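PDB 7B04: nitrite oxidoreductase subunit A from Kuenenia stuttgartiensis, which belongs to the molybdopterin oxidoreductase family, resembles NarG, and holds a molybdenum atom, two MD1 molecules and an iron/sulfur cluster. Local coordinates for residues Thr628-Arg633 / Arg869-Gly874; Lys208-Arg213 / Glu621-Val626; Trp617-Arg622 / Ile1059-Ser1064. One frame throughout, in Å; residues are numbered along the deposited sequence.

Contact 1: residues Thr628-Arg633 / Arg869-Gly874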
loop_
_atom_site.group_PDB
_atom_site.type_symbol
_atom_site.label_atom_id
_atom_site.label_comp_id
_atom_site.label_asym_id
_atom_site.label_seq_id
_atom_site.Cartn_x
_atom_site.Cartn_y
_atom_site.Cartn_z
ATOM N N THR B 628 -5.719 6.362 -45.182
ATOM C CA THR B 628 -6.842 7.264 -45.303
ATOM C C THR B 628 -7.504 7.125 -46.664
ATOM O O THR B 628 -6.822 6.900 -47.672
ATOM C CB THR B 628 -6.395 8.711 -45.126
ATOM O OG1 THR B 628 -5.070 8.745 -44.584
ATOM C CG2 THR B 628 -7.308 9.373 -44.228
ATOM N N PRO B 629 -8.835 7.181 -46.726
ATOM C CA PRO B 629 -9.448 7.219 -48.059
ATOM C C PRO B 629 -9.283 8.552 -48.768
ATOM O O PRO B 629 -9.174 8.571 -49.998
ATOM C CB PRO B 629 -10.921 6.920 -47.773
ATOM C CG PRO B 629 -11.139 7.412 -46.391
ATOM C CD PRO B 629 -9.855 7.146 -45.647
ATOM N N LYS B 630 -9.130 9.660 -48.031
ATOM C CA LYS B 630 -9.043 10.966 -48.689
ATOM C C LYS B 630 -7.647 11.245 -49.239
ATOM O O LYS B 630 -7.504 11.747 -50.361
ATOM C CB LYS B 630 -9.470 12.086 -47.735
ATOM C CG LYS B 630 -9.820 13.398 -48.448
ATOM C CD LYS B 630 -10.059 14.533 -47.448
ATOM C CE LYS B 630 -11.525 14.713 -47.097
ATOM N NZ LYS B 630 -11.773 16.042 -46.455
ATOM N N TYR B 631 -6.610 10.959 -48.460
ATOM C CA TYR B 631 -5.239 11.210 -48.885
ATOM C C TYR B 631 -4.399 9.954 -48.736
ATOM O O TYR B 631 -3.281 9.983 -48.213
ATOM C CB TYR B 631 -4.554 12.313 -48.092
ATOM C CG TYR B 631 -5.400 13.490 -47.671
ATOM C CD1 TYR B 631 -5.339 14.689 -48.368
ATOM C CD2 TYR B 631 -6.210 13.425 -46.546
ATOM C CE1 TYR B 631 -6.083 15.777 -47.976
ATOM C CE2 TYR B 631 -6.954 14.505 -46.146
ATOM C CZ TYR B 631 -6.890 15.681 -46.865
ATOM O OH TYR B 631 -7.642 16.759 -46.458
ATOM N N GLY B 632 -4.918 8.838 -49.244
ATOM C CA GLY B 632 -4.271 7.538 -49.154
ATOM C C GLY B 632 -3.526 7.236 -47.867
ATOM O O GLY B 632 -3.984 7.585 -46.776
ATOM N N ARG B 633 -2.368 6.593 -47.982
ATOM C CA ARG B 633 -1.549 6.268 -46.818
ATOM C C ARG B 633 -0.887 7.529 -46.278
ATOM O O ARG B 633 -0.002 8.100 -46.922
ATOM C CB ARG B 633 -0.508 5.218 -47.190
ATOM C CG ARG B 633 0.455 4.851 -46.071
ATOM C CD ARG B 633 1.822 5.486 -46.286
ATOM N NE ARG B 633 2.782 5.094 -45.259
ATOM C CZ ARG B 633 3.497 3.974 -45.293
ATOM N NH1 ARG B 633 3.363 3.129 -46.306
ATOM N NH2 ARG B 633 4.349 3.699 -44.314
ATOM N N ARG B 869 -11.951 24.102 -37.417
ATOM C CA ARG B 869 -12.088 23.611 -38.788
ATOM C C ARG B 869 -11.194 22.394 -38.967
ATOM O O ARG B 869 -10.142 22.463 -39.613
ATOM C CB ARG B 869 -11.742 24.699 -39.805
ATOM C CG ARG B 869 -11.957 26.109 -39.297
ATOM C CD ARG B 869 -12.362 27.044 -40.418
ATOM N NE ARG B 869 -12.557 28.407 -39.936
ATOM C CZ ARG B 869 -11.873 29.457 -40.375
ATOM N NH1 ARG B 869 -10.944 29.301 -41.309
ATOM N NH2 ARG B 869 -12.114 30.663 -39.878
ATOM N N PRO B 870 -11.586 21.257 -38.407
ATOM C CA PRO B 870 -10.738 20.071 -38.472
ATOM C C PRO B 870 -10.877 19.367 -39.810
ATOM O O PRO B 870 -11.728 19.684 -40.644
ATOM C CB PRO B 870 -11.276 19.191 -37.344
ATOM C CG PRO B 870 -12.716 19.536 -37.284
ATOM C CD PRO B 870 -12.810 21.008 -37.624
ATOM N N ASP B 871 -10.006 18.389 -40.041
ATOM C CA ASP B 871 -10.115 17.580 -41.279
ATOM C C ASP B 871 -10.535 16.199 -40.807
ATOM O O ASP B 871 -9.901 15.712 -39.918
ATOM C CB ASP B 871 -8.827 17.578 -42.105
ATOM C CG ASP B 871 -8.829 16.604 -43.269
ATOM O OD1 ASP B 871 -9.726 15.798 -43.332
ATOM O OD2 ASP B 871 -7.924 16.661 -44.091
ATOM N N ASP B 872 -11.591 15.635 -41.378
ATOM C CA ASP B 872 -12.099 14.324 -40.919
ATOM C C ASP B 872 -11.305 13.180 -41.538
ATOM O O ASP B 872 -11.478 12.071 -41.087
ATOM C CB ASP B 872 -13.593 14.213 -41.205
ATOM C CG ASP B 872 -13.897 13.921 -42.654
ATOM O OD1 ASP B 872 -12.999 14.033 -43.455
ATOM O OD2 ASP B 872 -15.030 13.584 -42.956
ATOM N N TYR B 873 -10.526 13.478 -42.579
ATOM C CA TYR B 873 -9.705 12.546 -43.399
ATOM C C TYR B 873 -10.597 11.591 -44.181
ATOM O O TYR B 873 -10.152 10.521 -44.516
ATOM C CB TYR B 873 -8.654 11.806 -42.579
ATOM C CG TYR B 873 -7.711 12.701 -41.829
ATOM C CD1 TYR B 873 -6.510 13.082 -42.382
ATOM C CD2 TYR B 873 -8.026 13.181 -40.578
ATOM C CE1 TYR B 873 -5.641 13.912 -41.709
ATOM C CE2 TYR B 873 -7.172 14.017 -39.894
ATOM C CZ TYR B 873 -5.974 14.379 -40.461
ATOM O OH TYR B 873 -5.115 15.193 -39.802
ATOM N N GLY B 874 -11.818 12.003 -44.489
ATOM C CA GLY B 874 -12.749 11.151 -45.237
ATOM C C GLY B 874 -12.943 9.829 -44.543
ATOM O O GLY B 874 -12.963 8.816 -45.230
#

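Contact 2: residues Lys208-Arg213 / Glu621-Val626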
loop_
_atom_site.group_PDB
_atom_site.type_symbol
_atom_site.label_atom_id
_atom_site.label_comp_id
_atom_site.label_asym_id
_atom_site.label_seq_id
_atom_site.Cartn_x
_atom_site.Cartn_y
_atom_site.Cartn_z
ATOM N N LYS B 208 9.089 1.427 -44.031
ATOM C CA LYS B 208 10.323 1.997 -44.561
ATOM C C LYS B 208 10.803 3.167 -43.713
ATOM O O LYS B 208 12.012 3.404 -43.609
ATOM C CB LYS B 208 10.091 2.463 -46.002
ATOM C CG LYS B 208 11.298 2.435 -46.931
ATOM C CD LYS B 208 11.326 3.689 -47.803
ATOM C CE LYS B 208 12.610 3.814 -48.605
ATOM N NZ LYS B 208 13.819 3.992 -47.772
ATOM N N GLU B 209 9.873 3.900 -43.098
ATOM C CA GLU B 209 10.244 5.013 -42.232
ATOM C C GLU B 209 11.022 4.542 -41.008
ATOM O O GLU B 209 11.962 5.213 -40.566
ATOM C CB GLU B 209 8.988 5.779 -41.812
ATOM C CG GLU B 209 8.279 6.477 -42.965
ATOM C CD GLU B 209 7.349 5.554 -43.733
ATOM O OE1 GLU B 209 7.202 4.383 -43.327
ATOM O OE2 GLU B 209 6.765 5.999 -44.744
ATOM N N MET B 210 10.648 3.389 -40.446
ATOM C CA MET B 210 11.382 2.858 -39.301
ATOM C C MET B 210 12.748 2.318 -39.703
ATOM O O MET B 210 13.682 2.336 -38.894
ATOM C CB MET B 210 10.568 1.765 -38.610
ATOM C CG MET B 210 9.332 2.271 -37.895
ATOM S SD MET B 210 8.424 0.933 -37.104
ATOM C CE MET B 210 9.538 0.510 -35.768
ATOM N N VAL B 211 12.885 1.843 -40.939
ATOM C CA VAL B 211 14.169 1.318 -41.388
ATOM C C VAL B 211 15.099 2.455 -41.792
ATOM O O VAL B 211 16.312 2.391 -41.566
ATOM C CB VAL B 211 13.956 0.312 -42.534
ATOM C CG1 VAL B 211 15.289 -0.234 -43.025
ATOM C CG2 VAL B 211 13.049 -0.824 -42.082
ATOM N N ASP B 212 14.547 3.512 -42.397
ATOM C CA ASP B 212 15.358 4.676 -42.742
ATOM C C ASP B 212 15.844 5.422 -41.506
ATOM O O ASP B 212 16.915 6.039 -41.543
ATOM C CB ASP B 212 14.566 5.615 -43.652
ATOM C CG ASP B 212 14.297 5.009 -45.011
ATOM O OD1 ASP B 212 15.087 4.144 -45.449
ATOM O OD2 ASP B 212 13.294 5.396 -45.644
ATOM N N ARG B 213 15.084 5.383 -40.406
ATOM C CA ARG B 213 15.537 6.031 -39.178
ATOM C C ARG B 213 16.811 5.380 -38.668
ATOM O O ARG B 213 17.635 6.036 -38.017
ATOM C CB ARG B 213 14.439 5.980 -38.114
ATOM C CG ARG B 213 14.654 6.946 -36.955
ATOM C CD ARG B 213 14.336 8.368 -37.381
ATOM N NE ARG B 213 14.908 9.380 -36.496
ATOM C CZ ARG B 213 14.318 9.828 -35.392
ATOM N NH1 ARG B 213 14.908 10.758 -34.654
ATOM N NH2 ARG B 213 13.143 9.345 -35.020
ATOM N N GLU B 621 4.917 -2.439 -32.714
ATOM C CA GLU B 621 6.135 -1.992 -33.391
ATOM C C GLU B 621 5.835 -1.229 -34.683
ATOM O O GLU B 621 6.521 -1.387 -35.694
ATOM C CB GLU B 621 7.059 -3.179 -33.658
ATOM C CG GLU B 621 8.495 -2.790 -33.871
ATOM C CD GLU B 621 9.434 -3.666 -33.097
ATOM O OE1 GLU B 621 10.080 -3.131 -32.184
ATOM O OE2 GLU B 621 9.517 -4.878 -33.387
ATOM N N ARG B 622 4.796 -0.396 -34.656
ATOM C CA ARG B 622 4.424 0.416 -35.810
ATOM C C ARG B 622 4.110 1.841 -35.372
ATOM O O ARG B 622 3.557 2.045 -34.280
ATOM C CB ARG B 622 3.220 -0.176 -36.556
ATOM C CG ARG B 622 3.415 -1.622 -37.003
ATOM C CD ARG B 622 4.477 -1.737 -38.089
ATOM N NE ARG B 622 4.571 -3.090 -38.630
ATOM C CZ ARG B 622 5.390 -4.030 -38.167
ATOM N NH1 ARG B 622 6.199 -3.767 -37.148
ATOM N NH2 ARG B 622 5.403 -5.234 -38.723
ATOM N N PRO B 623 4.454 2.841 -36.178
ATOM C CA PRO B 623 3.989 4.207 -35.920
ATOM C C PRO B 623 2.519 4.342 -36.305
ATOM O O PRO B 623 1.896 3.410 -36.811
ATOM C CB PRO B 623 4.882 5.066 -36.824
ATOM C CG PRO B 623 6.026 4.173 -37.217
ATOM C CD PRO B 623 5.435 2.801 -37.272
ATOM N N LEU B 624 1.967 5.531 -36.064
ATOM C CA LEU B 624 0.580 5.803 -36.433
ATOM C C LEU B 624 0.536 6.063 -37.929
ATOM O O LEU B 624 0.764 7.176 -38.404
ATOM C CB LEU B 624 0.014 6.978 -35.646
ATOM C CG LEU B 624 -1.359 7.516 -36.077
ATOM C CD1 LEU B 624 -2.414 6.424 -36.107
ATOM C CD2 LEU B 624 -1.797 8.644 -35.162
ATOM N N ILE B 625 0.246 5.010 -38.682
ATOM C CA ILE B 625 0.052 5.092 -40.121
ATOM C C ILE B 625 -1.335 4.548 -40.410
ATOM O O ILE B 625 -1.636 3.395 -40.071
ATOM C CB ILE B 625 1.111 4.295 -40.896
ATOM C CG1 ILE B 625 2.524 4.647 -40.425
ATOM C CG2 ILE B 625 0.961 4.542 -42.395
ATOM C CD1 ILE B 625 3.552 3.614 -40.812
ATOM N N VAL B 626 -2.174 5.364 -41.038
ATOM C CA VAL B 626 -3.533 4.964 -41.361
ATOM C C VAL B 626 -3.692 5.165 -42.861
ATOM O O VAL B 626 -3.200 6.150 -43.431
ATOM C CB VAL B 626 -4.611 5.728 -40.560
ATOM C CG1 VAL B 626 -4.643 7.194 -40.933
ATOM C CG2 VAL B 626 -5.971 5.098 -40.790
#

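Contact 3: residues Trp617-Arg622 / Ile1059-Ser1064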
loop_
_atom_site.group_PDB
_atom_site.type_symbol
_atom_site.label_atom_id
_atom_site.label_comp_id
_atom_site.label_asym_id
_atom_site.label_seq_id
_atom_site.Cartn_x
_atom_site.Cartn_y
_atom_site.Cartn_z
ATOM N N TRP B 617 6.806 0.281 -29.618
ATOM C CA TRP B 617 6.862 -1.159 -29.394
ATOM C C TRP B 617 5.499 -1.695 -28.966
ATOM O O TRP B 617 5.014 -2.698 -29.504
ATOM C CB TRP B 617 7.927 -1.486 -28.349
ATOM C CG TRP B 617 7.770 -2.843 -27.764
ATOM C CD1 TRP B 617 8.069 -4.034 -28.359
ATOM C CD2 TRP B 617 7.258 -3.160 -26.466
ATOM N NE1 TRP B 617 7.780 -5.073 -27.509
ATOM C CE2 TRP B 617 7.280 -4.564 -26.340
ATOM C CE3 TRP B 617 6.785 -2.394 -25.397
ATOM C CZ2 TRP B 617 6.850 -5.214 -25.190
ATOM C CZ3 TRP B 617 6.358 -3.044 -24.257
ATOM C CH2 TRP B 617 6.396 -4.439 -24.163
ATOM N N ASN B 618 4.871 -1.037 -27.986
ATOM C CA ASN B 618 3.549 -1.443 -27.517
ATOM C C ASN B 618 2.490 -1.343 -28.605
ATOM O O ASN B 618 1.440 -1.988 -28.496
ATOM C CB ASN B 618 3.132 -0.584 -26.323
ATOM C CG ASN B 618 2.046 -1.231 -25.483
ATOM O OD1 ASN B 618 1.673 -0.714 -24.431
ATOM N ND2 ASN B 618 1.539 -2.370 -25.938
ATOM N N HIS B 619 2.738 -0.555 -29.650
ATOM C CA HIS B 619 1.810 -0.396 -30.763
ATOM C C HIS B 619 1.986 -1.474 -31.820
ATOM O O HIS B 619 1.667 -1.245 -32.995
ATOM C CB HIS B 619 1.972 0.991 -31.386
ATOM C CG HIS B 619 0.754 1.471 -32.107
ATOM N ND1 HIS B 619 -0.369 1.922 -31.449
ATOM C CD2 HIS B 619 0.477 1.565 -33.430
ATOM C CE1 HIS B 619 -1.282 2.277 -32.332
ATOM N NE2 HIS B 619 -0.795 2.070 -33.542
ATOM N N SER B 620 2.511 -2.636 -31.429
ATOM C CA SER B 620 2.885 -3.703 -32.356
ATOM C C SER B 620 4.003 -3.231 -33.280
ATOM O O SER B 620 4.045 -3.567 -34.466
ATOM C CB SER B 620 1.681 -4.217 -33.153
ATOM O OG SER B 620 0.778 -4.912 -32.310
ATOM N N GLU B 621 4.917 -2.439 -32.714
ATOM C CA GLU B 621 6.135 -1.992 -33.391
ATOM C C GLU B 621 5.835 -1.229 -34.683
ATOM O O GLU B 621 6.521 -1.387 -35.694
ATOM C CB GLU B 621 7.059 -3.179 -33.658
ATOM C CG GLU B 621 8.495 -2.790 -33.871
ATOM C CD GLU B 621 9.434 -3.666 -33.097
ATOM O OE1 GLU B 621 10.080 -3.131 -32.184
ATOM O OE2 GLU B 621 9.517 -4.878 -33.387
ATOM N N ARG B 622 4.796 -0.396 -34.656
ATOM C CA ARG B 622 4.424 0.416 -35.810
ATOM C C ARG B 622 4.110 1.841 -35.372
ATOM O O ARG B 622 3.557 2.045 -34.280
ATOM C CB ARG B 622 3.220 -0.176 -36.556
ATOM C CG ARG B 622 3.415 -1.622 -37.003
ATOM C CD ARG B 622 4.477 -1.737 -38.089
ATOM N NE ARG B 622 4.571 -3.090 -38.630
ATOM C CZ ARG B 622 5.390 -4.030 -38.167
ATOM N NH1 ARG B 622 6.199 -3.767 -37.148
ATOM N NH2 ARG B 622 5.403 -5.234 -38.723
ATOM N N ILE B 1059 -7.251 -6.443 -21.005
ATOM C CA ILE B 1059 -8.315 -5.587 -21.521
ATOM C C ILE B 1059 -7.794 -4.174 -21.748
ATOM O O ILE B 1059 -8.529 -3.195 -21.576
ATOM C CB ILE B 1059 -9.521 -5.592 -20.563
ATOM C CG1 ILE B 1059 -9.066 -5.390 -19.113
ATOM C CG2 ILE B 1059 -10.289 -6.899 -20.687
ATOM C CD1 ILE B 1059 -9.076 -3.951 -18.640
ATOM N N THR B 1060 -6.539 -4.057 -22.168
ATOM C CA THR B 1060 -5.883 -2.767 -22.305
ATOM C C THR B 1060 -5.156 -2.704 -23.640
ATOM O O THR B 1060 -4.818 -3.728 -24.239
ATOM C CB THR B 1060 -4.899 -2.527 -21.156
ATOM O OG1 THR B 1060 -4.442 -1.170 -21.185
ATOM C CG2 THR B 1060 -3.720 -3.445 -21.303
ATOM N N ARG B 1061 -4.940 -1.479 -24.117
ATOM C CA ARG B 1061 -4.412 -1.274 -25.458
ATOM C C ARG B 1061 -3.617 0.019 -25.533
ATOM O O ARG B 1061 -3.794 0.936 -24.726
ATOM C CB ARG B 1061 -5.545 -1.231 -26.487
ATOM C CG ARG B 1061 -5.168 -0.679 -27.827
ATOM C CD ARG B 1061 -6.232 -0.580 -28.874
ATOM N NE ARG B 1061 -5.477 -0.307 -30.081
ATOM C CZ ARG B 1061 -4.915 -1.260 -30.808
ATOM N NH1 ARG B 1061 -5.078 -2.534 -30.474
ATOM N NH2 ARG B 1061 -4.193 -0.942 -31.863
ATOM N N ASP B 1062 -2.748 0.082 -26.540
ATOM C CA ASP B 1062 -1.965 1.267 -26.826
ATOM C C ASP B 1062 -2.696 2.139 -27.839
ATOM O O ASP B 1062 -3.273 1.639 -28.809
ATOM C CB ASP B 1062 -0.597 0.876 -27.374
ATOM C CG ASP B 1062 0.282 2.068 -27.614
ATOM O OD1 ASP B 1062 0.600 2.764 -26.628
ATOM O OD2 ASP B 1062 0.646 2.316 -28.781
ATOM N N TRP B 1063 -2.662 3.447 -27.606
ATOM C CA TRP B 1063 -3.273 4.435 -28.489
ATOM C C TRP B 1063 -2.197 5.414 -28.936
ATOM O O TRP B 1063 -1.498 5.994 -28.098
ATOM C CB TRP B 1063 -4.419 5.160 -27.782
ATOM C CG TRP B 1063 -5.615 4.287 -27.560
ATOM C CD1 TRP B 1063 -5.927 3.590 -26.428
ATOM C CD2 TRP B 1063 -6.663 4.017 -28.497
ATOM N NE1 TRP B 1063 -7.103 2.903 -26.604
ATOM C CE2 TRP B 1063 -7.575 3.149 -27.866
ATOM C CE3 TRP B 1063 -6.918 4.426 -29.810
ATOM C CZ2 TRP B 1063 -8.723 2.684 -28.503
ATOM C CZ3 TRP B 1063 -8.058 3.962 -30.440
ATOM C CH2 TRP B 1063 -8.946 3.101 -29.786
ATOM N N SER B 1064 -2.051 5.580 -30.249
ATOM C CA SER B 1064 -1.058 6.490 -30.821
ATOM C C SER B 1064 -1.696 7.859 -31.034
ATOM O O SER B 1064 -2.424 8.072 -32.005
ATOM C CB SER B 1064 -0.505 5.926 -32.124
ATOM O OG SER B 1064 0.574 6.713 -32.594
#

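Contact 1: residues Thr628-Arg633 / Arg869-Gly874
Two loops meet most closely where K630 faces G874, with 5.1 Å between K630 CA and G874 CA. The loop of 628-633 is the turn of a small antiparallel hairpin. The turn is tied by a bond from T628 OG1 to G632 O (2.7 Å).

Y631 reaches over to D871, and the two side chains come from opposite directions. Y631 OH donates to D871 OD2. The modelled length is very short and doubtful at this resolution. OD2 sits at the ring edge, near its plane, and the carboxylate is turned 59° from the ring. K630 lies against the same ring, with its CG above one face, offset toward the rim. Its chain then bends at chi3 (-95°), which brings the ammonium up to two carboxylates at once. K630 NZ is 3.7 Å from D871 OD1 and 3.8 Å from D872 OD1, two long salt bridges. Both acceptor oxygens are also held from their own loop in Asx turns: D871 OD1 takes Y873 N at 2.6 Å, and D872 OD1 takes G874 N at 2.6 Å.

Y873 supplies the apolar part. Its CD1 lies 4.0 Å from Y631 CE2, and T628 CG2 packs against its CB. Outside the two loops, Y873 meets F636 edge-to-face and touches helix 835-840.

The polar link between the hairpin tip and the 869-874 loop rests on long salt bridges and a hydroxyl bond of uncertain length. The Asx turns help to fix the two acids within their own loop. One lysine would partly offset their paired negative charge, though at these lengths the attraction is probably modest.

Contact 2: residues Lys208-Arg213 / Glu621-Val626
E621 O is approached from two directions, by the sulfur of M210 and by the guanidinium of R622. R622 NH1 donates to E621 O at 2.8 Å with an N-H...O angle of 165°. The oxygen lies in the guanidinium plane, but the donor stands well above the plane of the carbonyl. M210 SD rests 3.3 Å from E621 O, a contact without a hydrogen bond.

M210 carries most of the contact. Its CG stands anti to the carbonyl carbon (chi1 -69°), and the chain runs on extended as far as the sulfur. It passes at a slant over the CG-CD edge of P623, with M210 CG 3.9 Å from P623 CG and M210 SD 3.5 Å from P623 CD. A bend at chi3 (71°) then turns the methyl toward E621, and M210 CE comes 3.9 Å from E621 CG. The two side chains cross at about a right angle there. The carboxylate of E621 looks elsewhere: OE1 accepts from T646 N, and OE2 is hydrogen-bonded to Y206 OH.

One residue before M210, E209 meets I625 loosely, with E209 OE1 4.5 Å from I625 CD1. The real partner of that carboxylate is R633, by a salt bridge. I625 thus lies beside a charged pair.

The arrangement is a short helix laid against the chain that enters a hairpin. Another face of helix 208-213 packs through V211 on helix 195-204. Strand 625-627 pairs antiparallel with strand 633-635. L624 and V626 pack against helix 882-887, so residues 623-626 lie between that helix and helix 208-213.

Contact 3: residues Trp617-Arg622 / Ile1059-Ser1064
H619 and D1062 make the hydrogen bond of this contact. H619 ND1 donates to D1062 OD2 at 2.9 Å, with an N-H...O angle of 140°, so the bond is clearly bent. OD2 lies close to the imidazole plane and is met on its anti side. The ring and the carboxylate are nearly perpendicular. CG of D1062 is anti to its backbone N (chi1 -177°), which carries the carboxylate across to the end of helix 615-618. H619 is the first residue to leave that helix.

Contacts over flat groups come next. S1064 CB sits over one face of the imidazole, 4.1 Å from the ring centroid and 26° off its normal, a CH-pi contact. The S1064 hydroxyl is engaged elsewhere, with Q1069. The amide of N618 and the carboxylate of D1062 are stacked, and D1062 CB approaches N618 CG at 3.9 Å. N618 ND2 donates to K661 O.

R1061 supplies a nearby charge. R1061 NH2 lies 4.4 Å from H619 CE1, obliquely to the ring. Its own partners are D983, by a salt bridge, and W882, by a cation-pi contact.

The site is buried and close to MD1: T1060 touches one, and the N618 side chain is about 7 Å from one. Both imidazole nitrogens have partners, since H619 NE2 has a weak bond to E883. With S1064 over one face, these contacts probably limit rotation of the ring. The two acids would probably stabilise positive charge on H619, while R1061 would tend to oppose it.

Overall arrangement
All three contacts draw on one run of chain, 617-633. It passes from helix 615-618 (contact 3) through 621-626 (contact 2) to the hairpin turn between strands 625-627 and 633-635 (contact 1). The partners lie far off in sequence: helix 208-213 long before it, 869-874 and 1059-1064 long after. Contact 1 is nested inside the loop closed by contact 3. Contacts 2 and 3 share E621 and R622, and their centres are 13 Å apart; L624 packs on S1064. Contacts 1 and 2 are 19 Å apart between centres, joined by the R633-E209 salt bridge. The run thus links the buried surroundings of MD1 to the partly exposed hairpin tip.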